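Local coordinates for protein UDP-4-amino-4,6-dideoxy-N-acetyl-beta-L-altrosamine transaminase (Helicobacter pylori, PDB 2FNU) that catalyses the PLP-dependent transamination of a UDP-linked 4-keto sugar, the second step in making pseudaminic acid, the sialic-acid-like sugar that modifies flagellin, at residues T62-F67 with S150-S155; N75-T80 with T122-S127; V99-K104 with L112-L117; D106-E111 with K133-E138. All coordinates share one frame; numbering follows the deposited sequence.

Contact 1 of 4, residues T62-F67 with S150-S155; sequences TLYRNF and SFLSDS. With PMP (4'-deoxy-4'-aminopyridoxal-5'-phosphate), chain E.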
# COMPACT_ATOMS: atom_id res chain seq x y z
N THR B 62 -3.46 -1.29 -10.14
CA THR B 62 -2.66 -0.46 -11.06
C THR B 62 -2.70 -1.02 -12.49
O THR B 62 -2.84 -0.26 -13.45
CB THR B 62 -1.22 -0.38 -10.54
OG1 THR B 62 -1.25 0.23 -9.25
CG2 THR B 62 -0.34 0.47 -11.48
N LEU B 63 -2.59 -2.33 -12.61
CA LEU B 63 -2.69 -2.97 -13.92
C LEU B 63 -4.09 -2.77 -14.53
O LEU B 63 -4.21 -2.37 -15.71
CB LEU B 63 -2.36 -4.47 -13.82
CG LEU B 63 -2.56 -5.25 -15.14
CD1 LEU B 63 -1.75 -4.66 -16.30
CD2 LEU B 63 -2.15 -6.71 -14.86
N TYR B 64 -5.14 -3.07 -13.77
CA TYR B 64 -6.48 -3.00 -14.32
C TYR B 64 -6.86 -1.58 -14.74
O TYR B 64 -7.60 -1.40 -15.72
CB TYR B 64 -7.50 -3.48 -13.28
CG TYR B 64 -7.46 -4.97 -12.92
CD1 TYR B 64 -8.09 -5.41 -11.77
CD2 TYR B 64 -6.82 -5.92 -13.75
CE1 TYR B 64 -8.12 -6.76 -11.43
CE2 TYR B 64 -6.83 -7.27 -13.42
CZ TYR B 64 -7.50 -7.69 -12.24
OH TYR B 64 -7.54 -9.02 -11.88
N ARG B 65 -6.37 -0.59 -14.00
CA ARG B 65 -6.71 0.80 -14.29
C ARG B 65 -5.95 1.32 -15.50
O ARG B 65 -6.41 2.26 -16.17
CB ARG B 65 -6.39 1.71 -13.08
CG ARG B 65 -7.41 1.60 -11.93
CD ARG B 65 -8.74 2.33 -12.24
NE ARG B 65 -8.52 3.76 -12.48
CZ ARG B 65 -8.35 4.67 -11.51
NH1 ARG B 65 -8.42 4.32 -10.22
NH2 ARG B 65 -8.11 5.93 -11.84
N ASN B 66 -4.80 0.72 -15.79
CA ASN B 66 -3.89 1.32 -16.77
C ASN B 66 -3.69 0.55 -18.08
O ASN B 66 -3.18 1.13 -19.05
CB ASN B 66 -2.52 1.62 -16.13
CG ASN B 66 -2.60 2.74 -15.12
OD1 ASN B 66 -2.67 2.51 -13.90
ND2 ASN B 66 -2.61 3.97 -15.61
N PHE B 67 -4.09 -0.72 -18.13
CA PHE B 67 -3.85 -1.49 -19.37
C PHE B 67 -4.61 -0.89 -20.55
O PHE B 67 -4.19 -1.03 -21.70
CB PHE B 67 -4.15 -2.99 -19.17
CG PHE B 67 -5.61 -3.35 -19.27
CD1 PHE B 67 -6.12 -3.96 -20.43
CD2 PHE B 67 -6.47 -3.12 -18.20
CE1 PHE B 67 -7.47 -4.28 -20.53
CE2 PHE B 67 -7.82 -3.46 -18.27
CZ PHE B 67 -8.32 -4.05 -19.45
N SER B 150 -7.20 -8.13 -24.14
CA SER B 150 -5.94 -8.20 -23.41
C SER B 150 -5.92 -9.44 -22.53
O SER B 150 -6.90 -9.73 -21.84
CB SER B 150 -5.77 -6.97 -22.52
OG SER B 150 -5.66 -5.80 -23.32
N PHE B 151 -4.78 -10.14 -22.56
CA PHE B 151 -4.52 -11.28 -21.66
C PHE B 151 -3.78 -10.73 -20.44
O PHE B 151 -2.65 -10.25 -20.56
CB PHE B 151 -3.69 -12.33 -22.42
CG PHE B 151 -3.19 -13.49 -21.60
CD1 PHE B 151 -2.13 -14.25 -22.07
CD2 PHE B 151 -3.80 -13.87 -20.40
CE1 PHE B 151 -1.64 -15.35 -21.35
CE2 PHE B 151 -3.30 -14.97 -19.67
CZ PHE B 151 -2.23 -15.70 -20.16
N LEU B 152 -4.43 -10.80 -19.27
CA LEU B 152 -3.81 -10.36 -18.02
C LEU B 152 -3.68 -11.59 -17.12
O LEU B 152 -4.56 -12.44 -17.09
CB LEU B 152 -4.65 -9.29 -17.31
CG LEU B 152 -5.08 -8.10 -18.18
CD1 LEU B 152 -6.03 -7.17 -17.43
CD2 LEU B 152 -3.85 -7.36 -18.68
N SER B 153 -2.55 -11.71 -16.42
CA SER B 153 -2.29 -12.92 -15.64
C SER B 153 -2.07 -12.59 -14.16
O SER B 153 -1.11 -11.89 -13.83
CB SER B 153 -1.04 -13.61 -16.18
OG SER B 153 -0.76 -14.84 -15.49
N ASP B 154 -2.96 -13.08 -13.29
CA ASP B 154 -2.71 -13.03 -11.85
C ASP B 154 -1.86 -14.25 -11.48
O ASP B 154 -2.37 -15.34 -11.19
CB ASP B 154 -4.02 -12.98 -11.04
CG ASP B 154 -3.75 -12.85 -9.55
OD1 ASP B 154 -4.71 -12.63 -8.80
OD2 ASP B 154 -2.56 -12.96 -9.16
N SER B 155 -0.54 -14.04 -11.55
CA SER B 155 0.45 -15.07 -11.28
C SER B 155 0.94 -14.95 -9.84
O SER B 155 2.07 -15.31 -9.52
CB SER B 155 1.61 -14.95 -12.28
OG SER B 155 1.13 -15.22 -13.61
N1 PMP E . -4.27 -12.92 -6.16
C2 PMP E . -4.12 -14.17 -5.62
C2A PMP E . -4.31 -15.37 -6.52
C3 PMP E . -3.78 -14.30 -4.27
O3 PMP E . -3.59 -15.54 -3.72
C4 PMP E . -3.62 -13.15 -3.45
C4A PMP E . -3.33 -13.27 -1.97
N4A PMP E . -3.95 -14.43 -1.37
C5 PMP E . -3.72 -11.89 -4.04
C6 PMP E . -3.99 -11.80 -5.41
C5A PMP E . -3.52 -10.61 -3.25
O4P PMP E . -2.12 -10.48 -3.03
P PMP E . -1.58 -9.57 -1.82
O1P PMP E . -1.82 -10.37 -0.56
O2P PMP E . -0.11 -9.42 -2.07
O3P PMP E . -2.30 -8.24 -1.84

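Contact 2 of 4, residues N75-T80 with T122-S127; sequences NEIITT and TKAIVS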
# COMPACT_ATOMS: atom_id res chain seq x y z
N ASN B 75 -16.84 -3.20 -20.90
CA ASN B 75 -16.79 -3.25 -19.44
C ASN B 75 -16.71 -4.66 -18.84
O ASN B 75 -16.71 -4.77 -17.61
CB ASN B 75 -18.02 -2.55 -18.85
CG ASN B 75 -19.31 -3.32 -19.12
OD1 ASN B 75 -20.02 -3.72 -18.20
ND2 ASN B 75 -19.59 -3.55 -20.39
N GLU B 76 -16.71 -5.71 -19.66
CA GLU B 76 -16.68 -7.07 -19.11
C GLU B 76 -15.30 -7.69 -19.19
O GLU B 76 -14.61 -7.56 -20.21
CB GLU B 76 -17.70 -7.96 -19.82
CG GLU B 76 -19.13 -7.53 -19.55
CD GLU B 76 -20.19 -8.44 -20.19
OE1 GLU B 76 -21.37 -8.04 -20.15
OE2 GLU B 76 -19.85 -9.52 -20.70
N ILE B 77 -14.88 -8.35 -18.11
CA ILE B 77 -13.62 -9.07 -18.10
C ILE B 77 -13.88 -10.49 -17.63
O ILE B 77 -14.46 -10.68 -16.58
CB ILE B 77 -12.55 -8.36 -17.23
CG1 ILE B 77 -12.08 -7.10 -17.97
CG2 ILE B 77 -11.37 -9.30 -16.94
CD1 ILE B 77 -10.95 -6.30 -17.31
N ILE B 78 -13.47 -11.46 -18.45
CA ILE B 78 -13.66 -12.86 -18.10
C ILE B 78 -12.58 -13.25 -17.12
O ILE B 78 -11.41 -12.92 -17.30
CB ILE B 78 -13.57 -13.74 -19.36
CG1 ILE B 78 -14.74 -13.45 -20.28
CG2 ILE B 78 -13.58 -15.20 -18.99
CD1 ILE B 78 -14.50 -13.96 -21.71
N THR B 79 -12.97 -13.99 -16.08
CA THR B 79 -11.98 -14.45 -15.10
C THR B 79 -12.44 -15.73 -14.41
O THR B 79 -13.47 -16.31 -14.77
CB THR B 79 -11.63 -13.32 -14.08
OG1 THR B 79 -10.50 -13.72 -13.29
CG2 THR B 79 -12.82 -12.99 -13.19
N THR B 80 -11.66 -16.19 -13.45
CA THR B 80 -11.97 -17.43 -12.74
C THR B 80 -12.63 -17.15 -11.39
O THR B 80 -12.26 -16.18 -10.71
CB THR B 80 -10.70 -18.26 -12.48
OG1 THR B 80 -11.03 -19.42 -11.70
CG2 THR B 80 -9.60 -17.42 -11.76
N THR B 122 -16.71 -7.56 -24.06
CA THR B 122 -15.52 -8.17 -23.45
C THR B 122 -14.27 -7.35 -23.74
O THR B 122 -14.00 -7.01 -24.89
CB THR B 122 -15.32 -9.62 -23.95
OG1 THR B 122 -16.58 -10.30 -23.88
CG2 THR B 122 -14.30 -10.36 -23.07
N LYS B 123 -13.49 -7.07 -22.69
CA LYS B 123 -12.28 -6.28 -22.80
C LYS B 123 -10.99 -7.10 -22.60
O LYS B 123 -9.96 -6.82 -23.20
CB LYS B 123 -12.33 -5.15 -21.76
CG LYS B 123 -11.16 -4.19 -21.84
CD LYS B 123 -11.22 -3.35 -23.13
CE LYS B 123 -10.02 -2.42 -23.20
NZ LYS B 123 -10.04 -1.55 -24.41
N ALA B 124 -11.06 -8.10 -21.73
CA ALA B 124 -9.86 -8.84 -21.36
C ALA B 124 -10.23 -10.16 -20.74
O ALA B 124 -11.40 -10.38 -20.39
CB ALA B 124 -9.02 -8.02 -20.34
N ILE B 125 -9.22 -11.02 -20.59
CA ILE B 125 -9.36 -12.25 -19.79
C ILE B 125 -8.29 -12.19 -18.70
O ILE B 125 -7.13 -11.92 -19.01
CB ILE B 125 -9.19 -13.52 -20.66
CG1 ILE B 125 -10.25 -13.53 -21.77
CG2 ILE B 125 -9.25 -14.79 -19.79
CD1 ILE B 125 -10.19 -14.75 -22.68
N VAL B 126 -8.68 -12.44 -17.44
CA VAL B 126 -7.70 -12.52 -16.34
C VAL B 126 -7.68 -13.96 -15.83
O VAL B 126 -8.67 -14.43 -15.25
CB VAL B 126 -8.07 -11.58 -15.15
CG1 VAL B 126 -7.10 -11.81 -13.97
CG2 VAL B 126 -8.04 -10.12 -15.60
N SER B 127 -6.57 -14.66 -16.06
CA SER B 127 -6.39 -16.02 -15.54
C SER B 127 -5.57 -15.97 -14.25
O SER B 127 -4.92 -14.96 -13.95
CB SER B 127 -5.69 -16.92 -16.57
OG SER B 127 -4.43 -16.36 -16.94
O HOH W 1 -17.64 -11.13 -21.51

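Contact 3 of 4, residues V99-K104 with L112-L117; sequences VFAGIK and LALEKL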
# COMPACT_ATOMS: atom_id res chain seq x y z
N VAL B 99 -16.84 -11.76 -15.43
CA VAL B 99 -17.65 -12.82 -16.01
C VAL B 99 -16.95 -14.13 -15.68
O VAL B 99 -15.86 -14.37 -16.16
CB VAL B 99 -17.81 -12.61 -17.53
CG1 VAL B 99 -18.63 -13.73 -18.15
CG2 VAL B 99 -18.46 -11.26 -17.79
N PHE B 100 -17.55 -14.94 -14.82
CA PHE B 100 -16.85 -16.11 -14.28
C PHE B 100 -16.94 -17.34 -15.19
O PHE B 100 -18.04 -17.76 -15.56
CB PHE B 100 -17.38 -16.45 -12.87
CG PHE B 100 -17.06 -15.38 -11.86
CD1 PHE B 100 -18.06 -14.55 -11.36
CD2 PHE B 100 -15.75 -15.17 -11.46
CE1 PHE B 100 -17.73 -13.53 -10.43
CE2 PHE B 100 -15.42 -14.16 -10.52
CZ PHE B 100 -16.42 -13.35 -10.01
N ALA B 101 -15.77 -17.88 -15.55
CA ALA B 101 -15.67 -19.07 -16.39
C ALA B 101 -15.61 -20.33 -15.55
O ALA B 101 -15.25 -20.29 -14.37
CB ALA B 101 -14.41 -18.99 -17.25
N GLY B 102 -15.92 -21.46 -16.18
CA GLY B 102 -15.67 -22.74 -15.54
C GLY B 102 -14.18 -23.00 -15.33
O GLY B 102 -13.32 -22.35 -15.96
N ILE B 103 -13.88 -23.95 -14.46
CA ILE B 103 -12.51 -24.33 -14.18
C ILE B 103 -12.31 -25.83 -14.44
O ILE B 103 -13.27 -26.57 -14.69
CB ILE B 103 -12.08 -23.99 -12.74
CG1 ILE B 103 -12.95 -24.75 -11.72
CG2 ILE B 103 -12.13 -22.47 -12.48
CD1 ILE B 103 -12.15 -25.17 -10.50
N LYS B 104 -11.05 -26.26 -14.37
CA LYS B 104 -10.71 -27.66 -14.57
C LYS B 104 -10.41 -28.37 -13.27
O LYS B 104 -10.39 -27.76 -12.20
CB LYS B 104 -9.47 -27.72 -15.46
CG LYS B 104 -9.67 -27.07 -16.84
CD LYS B 104 -8.42 -27.14 -17.71
CE LYS B 104 -7.26 -26.33 -17.13
NZ LYS B 104 -6.10 -26.33 -18.09
N LEU B 112 -10.93 -24.06 -22.58
CA LEU B 112 -11.91 -24.52 -23.61
C LEU B 112 -13.31 -23.97 -23.38
O LEU B 112 -14.20 -24.15 -24.23
CB LEU B 112 -11.97 -26.05 -23.67
CG LEU B 112 -10.66 -26.78 -24.02
CD1 LEU B 112 -10.91 -28.27 -24.13
CD2 LEU B 112 -10.03 -26.22 -25.29
N ALA B 113 -13.52 -23.29 -22.25
CA ALA B 113 -14.84 -22.77 -21.90
C ALA B 113 -14.89 -21.25 -21.85
O ALA B 113 -15.80 -20.68 -21.23
CB ALA B 113 -15.31 -23.38 -20.57
N LEU B 114 -13.93 -20.59 -22.50
CA LEU B 114 -13.83 -19.13 -22.47
C LEU B 114 -14.49 -18.47 -23.67
O LEU B 114 -15.11 -17.41 -23.54
CB LEU B 114 -12.36 -18.67 -22.42
CG LEU B 114 -11.48 -19.20 -21.30
CD1 LEU B 114 -10.05 -18.72 -21.52
CD2 LEU B 114 -12.03 -18.69 -19.97
N GLU B 115 -14.33 -19.06 -24.85
CA GLU B 115 -14.80 -18.39 -26.07
C GLU B 115 -16.30 -18.14 -26.03
O GLU B 115 -16.77 -17.09 -26.49
CB GLU B 115 -14.37 -19.17 -27.33
CG GLU B 115 -14.62 -18.40 -28.64
CD GLU B 115 -13.69 -18.83 -29.77
OE1 GLU B 115 -13.13 -19.94 -29.69
OE2 GLU B 115 -13.51 -18.03 -30.71
N LYS B 116 -17.06 -19.05 -25.42
CA LYS B 116 -18.50 -18.89 -25.37
C LYS B 116 -18.95 -17.67 -24.56
O LYS B 116 -20.09 -17.25 -24.67
CB LYS B 116 -19.18 -20.16 -24.84
CG LYS B 116 -18.82 -20.53 -23.40
CD LYS B 116 -19.66 -21.73 -22.98
CE LYS B 116 -19.29 -22.25 -21.63
NZ LYS B 116 -19.96 -23.57 -21.40
N LEU B 117 -18.02 -17.12 -23.77
CA LEU B 117 -18.35 -16.00 -22.88
C LEU B 117 -18.04 -14.65 -23.49
O LEU B 117 -18.40 -13.61 -22.92
CB LEU B 117 -17.55 -16.12 -21.58
CG LEU B 117 -17.78 -17.40 -20.78
CD1 LEU B 117 -16.78 -17.45 -19.63
CD2 LEU B 117 -19.20 -17.50 -20.27
O HOH W 2 -17.21 -21.14 -18.81

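Contact 4 of 4, residues D106-E111 with K133-E138; sequences DGNIDE and KSVEVE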
# COMPACT_ATOMS: atom_id res chain seq x y z
N ASP B 106 -7.74 -29.27 -12.05
CA ASP B 106 -6.53 -28.79 -11.38
C ASP B 106 -6.70 -27.40 -10.78
O ASP B 106 -5.74 -26.81 -10.29
CB ASP B 106 -5.32 -28.83 -12.33
CG ASP B 106 -5.49 -27.95 -13.57
OD1 ASP B 106 -6.45 -27.15 -13.64
OD2 ASP B 106 -4.64 -28.04 -14.48
N GLY B 107 -7.93 -26.89 -10.80
CA GLY B 107 -8.22 -25.57 -10.23
C GLY B 107 -8.07 -24.41 -11.18
O GLY B 107 -8.52 -23.30 -10.87
N ASN B 108 -7.46 -24.64 -12.34
CA ASN B 108 -7.21 -23.55 -13.30
C ASN B 108 -8.39 -23.26 -14.22
O ASN B 108 -9.20 -24.13 -14.52
CB ASN B 108 -5.96 -23.84 -14.13
CG ASN B 108 -4.68 -23.43 -13.43
OD1 ASN B 108 -4.71 -22.66 -12.48
ND2 ASN B 108 -3.54 -23.92 -13.92
N ILE B 109 -8.45 -22.02 -14.70
CA ILE B 109 -9.53 -21.61 -15.60
C ILE B 109 -9.55 -22.55 -16.81
O ILE B 109 -8.51 -22.97 -17.30
CB ILE B 109 -9.32 -20.12 -16.01
CG1 ILE B 109 -10.60 -19.49 -16.56
CG2 ILE B 109 -8.17 -19.95 -17.01
CD1 ILE B 109 -10.49 -17.97 -16.78
N ASP B 110 -10.75 -22.93 -17.25
CA ASP B 110 -10.90 -23.86 -18.36
C ASP B 110 -10.77 -23.14 -19.70
O ASP B 110 -11.71 -22.47 -20.13
CB ASP B 110 -12.24 -24.58 -18.24
CG ASP B 110 -12.46 -25.63 -19.33
OD1 ASP B 110 -13.55 -26.26 -19.30
OD2 ASP B 110 -11.55 -25.81 -20.19
N GLU B 111 -9.61 -23.26 -20.35
CA GLU B 111 -9.35 -22.51 -21.58
C GLU B 111 -10.32 -22.88 -22.70
O GLU B 111 -10.51 -22.08 -23.65
CB GLU B 111 -7.88 -22.66 -22.02
CG GLU B 111 -7.50 -24.06 -22.54
CD GLU B 111 -7.28 -25.13 -21.47
OE1 GLU B 111 -7.21 -24.82 -20.26
OE2 GLU B 111 -7.12 -26.31 -21.85
N LYS B 133 0.52 -23.52 -10.56
CA LYS B 133 0.49 -24.24 -11.82
C LYS B 133 0.08 -23.29 -12.95
O LYS B 133 -1.00 -22.71 -12.92
CB LYS B 133 -0.48 -25.41 -11.75
CG LYS B 133 -0.51 -26.22 -13.04
CD LYS B 133 -1.52 -27.36 -12.95
CE LYS B 133 -1.33 -28.36 -14.08
NZ LYS B 133 -2.26 -29.53 -13.85
N SER B 134 0.94 -23.17 -13.97
CA SER B 134 0.60 -22.30 -15.11
C SER B 134 -0.69 -22.76 -15.77
O SER B 134 -0.91 -23.96 -15.97
CB SER B 134 1.72 -22.32 -16.15
OG SER B 134 1.36 -21.52 -17.28
N VAL B 135 -1.53 -21.78 -16.13
CA VAL B 135 -2.66 -22.08 -17.00
C VAL B 135 -2.17 -22.44 -18.40
O VAL B 135 -0.95 -22.41 -18.68
CB VAL B 135 -3.60 -20.87 -17.10
CG1 VAL B 135 -4.04 -20.43 -15.69
CG2 VAL B 135 -2.91 -19.69 -17.84
N GLU B 136 -3.10 -22.81 -19.28
CA GLU B 136 -2.77 -23.18 -20.64
C GLU B 136 -2.53 -21.92 -21.47
O GLU B 136 -3.42 -21.40 -22.17
CB GLU B 136 -3.87 -24.07 -21.24
CG GLU B 136 -3.78 -25.50 -20.74
CD GLU B 136 -2.45 -26.14 -21.12
OE1 GLU B 136 -1.73 -26.60 -20.22
OE2 GLU B 136 -2.10 -26.11 -22.31
N VAL B 137 -1.31 -21.41 -21.34
CA VAL B 137 -0.96 -20.09 -21.83
C VAL B 137 -1.17 -19.92 -23.35
O VAL B 137 -1.69 -18.89 -23.78
CB VAL B 137 0.49 -19.73 -21.40
CG1 VAL B 137 1.10 -18.69 -22.33
CG2 VAL B 137 0.51 -19.27 -19.93
N GLU B 138 -0.75 -20.90 -24.14
CA GLU B 138 -0.82 -20.72 -25.60
C GLU B 138 -2.26 -20.59 -26.06
O GLU B 138 -2.60 -19.72 -26.88
CB GLU B 138 -0.13 -21.87 -26.32
CG GLU B 138 0.09 -21.60 -27.81
CD GLU B 138 1.05 -22.58 -28.45
OE1 GLU B 138 0.92 -22.82 -29.67
OE2 GLU B 138 1.94 -23.11 -27.74
O HOH W 3 -5.93 -23.02 -18.52

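Contact 1 of 4, residues T62-F67 with S150-S155
Leu-152 reaches from strand 150-154 to Leu-63 and Tyr-64 of helix 56-66 and Phe-67 just beyond, and it divides the work between its two methyls. CD1 sits over the centre of the Phe-67 ring in a CH-pi contact, 4.1 Å from the ring centroid and only 7° off the ring normal. The same methyl meets the Tyr-64 ring at its edge, with Tyr-64 CD2 4.0 Å from Leu-152 CD1. CD2 turns to Leu-63, and these two side chains run antiparallel alongside each other, Leu-63 CD1 lying 4.2 Å from Leu-152 CD2. Phe-67 takes the rarer torsion, CG between the backbone N and the carbonyl carbon (chi1 81°), and this presents its face to the leucine.

This is helix-on-sheet packing in the large domain of a fold-type I PLP enzyme: helix 56-66 lies against a face of the mixed seven-stranded sheet, and Val-126 of strand 122-128 touches both Tyr-64 and Leu-152 and extends the apolar patch.

The polar contacts are few. Ser-150 OG approaches the edge of the Phe-67 ring, 3.5 Å from CD1, while Tyr-64 OH is bonded to the carbonyl of Thr-87. At the far end of the strand Asp-154 OD1 lies 2.7 Å from N1 of the PMP pyridine ring, the aspartate-to-pyridine pairing of this enzyme class; Thr-87 OG1 also bonds OD1, and Ser-156 OG bonds OD2.

Contact 2 of 4, residues N75-T80 with T122-S127
Lys-123 N gives to Glu-76 O at 2.8 Å and Val-126 N to Ile-78 O at 2.8 Å; between them Ile-78 N gives to Ala-124 O at 3.0 Å. These backbone bonds tie strand 76-79 to the 122-127 part of strand 122-128, the axes running parallel, 4.6 Å apart at closest and crossing at -22°. The N-H of Ala-124 itself is buried with no partner in the model.

A side chain adds a fourth bond: Thr-79 OG1 donates to Val-126 O over 2.8 Å, coming in 27° from the carbonyl plane. Its OG1 stands opposite the backbone N (chi1 -170°), which swings the hydroxyl toward the neighbouring strand. On that face Ile-77 CG2 packs 3.7 Å from Val-126 CG2, and the Ile-77 CG1 branch lies over the Ala-124 methyl. On the other face Ile-78 CD1 touches Thr-122 CG2 at 3.9 Å, and Ile-125 CG1 lies against Ile-78 CB.

Further out, a water donates to Glu-76 OE2 and accepts from Thr-122 OG1. Asn-119 backs both, its ND2 bonding OE2 and its backbone N bonding OG1.

These are neighbouring parallel strands in the mixed seven-stranded sheet of the large domain of a fold-type I PLP enzyme. Strand 97-100 flanks 76-79, and 150-154 flanks 122-128. Helix 86-93 lies on the face of Ile-77, Thr-79 and Val-126 through Thr-87 and Leu-91, while Leu-117 reaches Ile-78 on the other.

Contact 3 of 4, residues V99-K104 with L112-L117
The methyl of Ala-101 points at a pair of leucines and is met by one branch of each. Leu-114 brings CD2 to within 3.6 Å of Ala-101 CB, and Leu-117 brings CD1 to 3.7 Å from the same atom, so one small side chain receives two larger ones. The leucines arrive differently. The CB of Leu-117 already heads for the strand side, whereas Leu-114 sets off alongside the other segment and only its end comes nearer. Both have CG opposite the carbonyl carbon (chi1 -55° in Leu-114, -59° in Leu-117) and a nearly extended second torsion, and these similar shapes converge because the backbone turns between them: Leu-117 N bonds Leu-114 O at 2.9 Å, a bond that spans the short 3-10 segment 115-117.

Here the chain leaves strand 97-100, an outermost strand of the large-domain sheet within the chain, and after a long loop turns back beside it before entering strand 122-128. Leu-114 and Leu-117 also touch Ile-78 of strand 76-79, so the returning loop packs on the sheet as well as on the end of its edge strand. Leu-143 of helix 137-146 lies against Leu-114 beyond.

Val-99 is the looser partner: its CG1 meets the base of Leu-117, at CB, across 4.3 Å. Phe-100, next along the strand, leaves its backbone on the side away from the leucines and touches Ile-319.

A water carries the polar link between the two segments. It accepts from Gly-102 N at 2.9 Å and donates to Ala-113 O at 2.8 Å, bridging two backbone groups that do not meet directly.

Contact 4 of 4, residues D106-E111 with K133-E138
The close-packed part centres on Asn-108, whose ND2 gives a fairly straight bond to Lys-133 O (3.0 Å, 165° at the hydrogen), with the acceptor near the amide plane, though the donor stands well above the plane of the lysine carbonyl. The Asn-108 side chain also crosses that of Val-135 at about a right angle, Asn-108 CG lying 3.8 Å from Val-135 CG1. Because OD1 takes the backbone N-H of Tyr-130, both ends of the amide are bonded and its rotation is fixed. Here the loop between strands 97-100 and 122-128 meets the start of helix 137-146, Glu-136 at its N-cap position.

The side toward solvent, where Asp-106, Lys-133, Glu-111 and Glu-136 are partly exposed, is looser and more polar. An extended Lys-133 brings NZ to Asp-106 OD2 in a 2.9 Å salt bridge on the anti lone pair, while OD1 accepts from Asn-108 N in an Asx turn. Glu-111 lies across the aliphatic part of Glu-136, Glu-111 OE1 3.5 Å from Glu-136 CG. One water donates to Ile-109 O and Glu-111 OE1 and accepts from Glu-136 N.

The OE2 atoms of Glu-111 and Glu-136 lie 5.0 Å apart; Lys-104, salt-bridged to Glu-111 OE1, probably offsets that repulsion and favours charged Glu-111.

Contacts 1 to 3 share one sheet. Strand 150-154 of contact 1 pairs with 122-128 of contact 2, Leu-152 N lying 2.9 Å from Ile-125 O, and strand 76-79 pairs in turn with strand 97-100 of contact 3, where Thr-79 O is 2.9 Å from Ala-101 N. Segments 99-104, 106-111 and 112-117 follow one another along the chain from strand 97-100 toward strand 122-128, and Gly-102 O lies 2.9 Å from Asp-110 N. Contact 4 also borders contact 2, Ser-127 OG lying 3.8 Å from Val-135 CG2. Only contact 1 holds a residue of the PMP pocket, Asp-154; the side chains of Thr-80 and Asn-108 come about 8 and 9 Å from PMP, and Phe-100 about 12 Å.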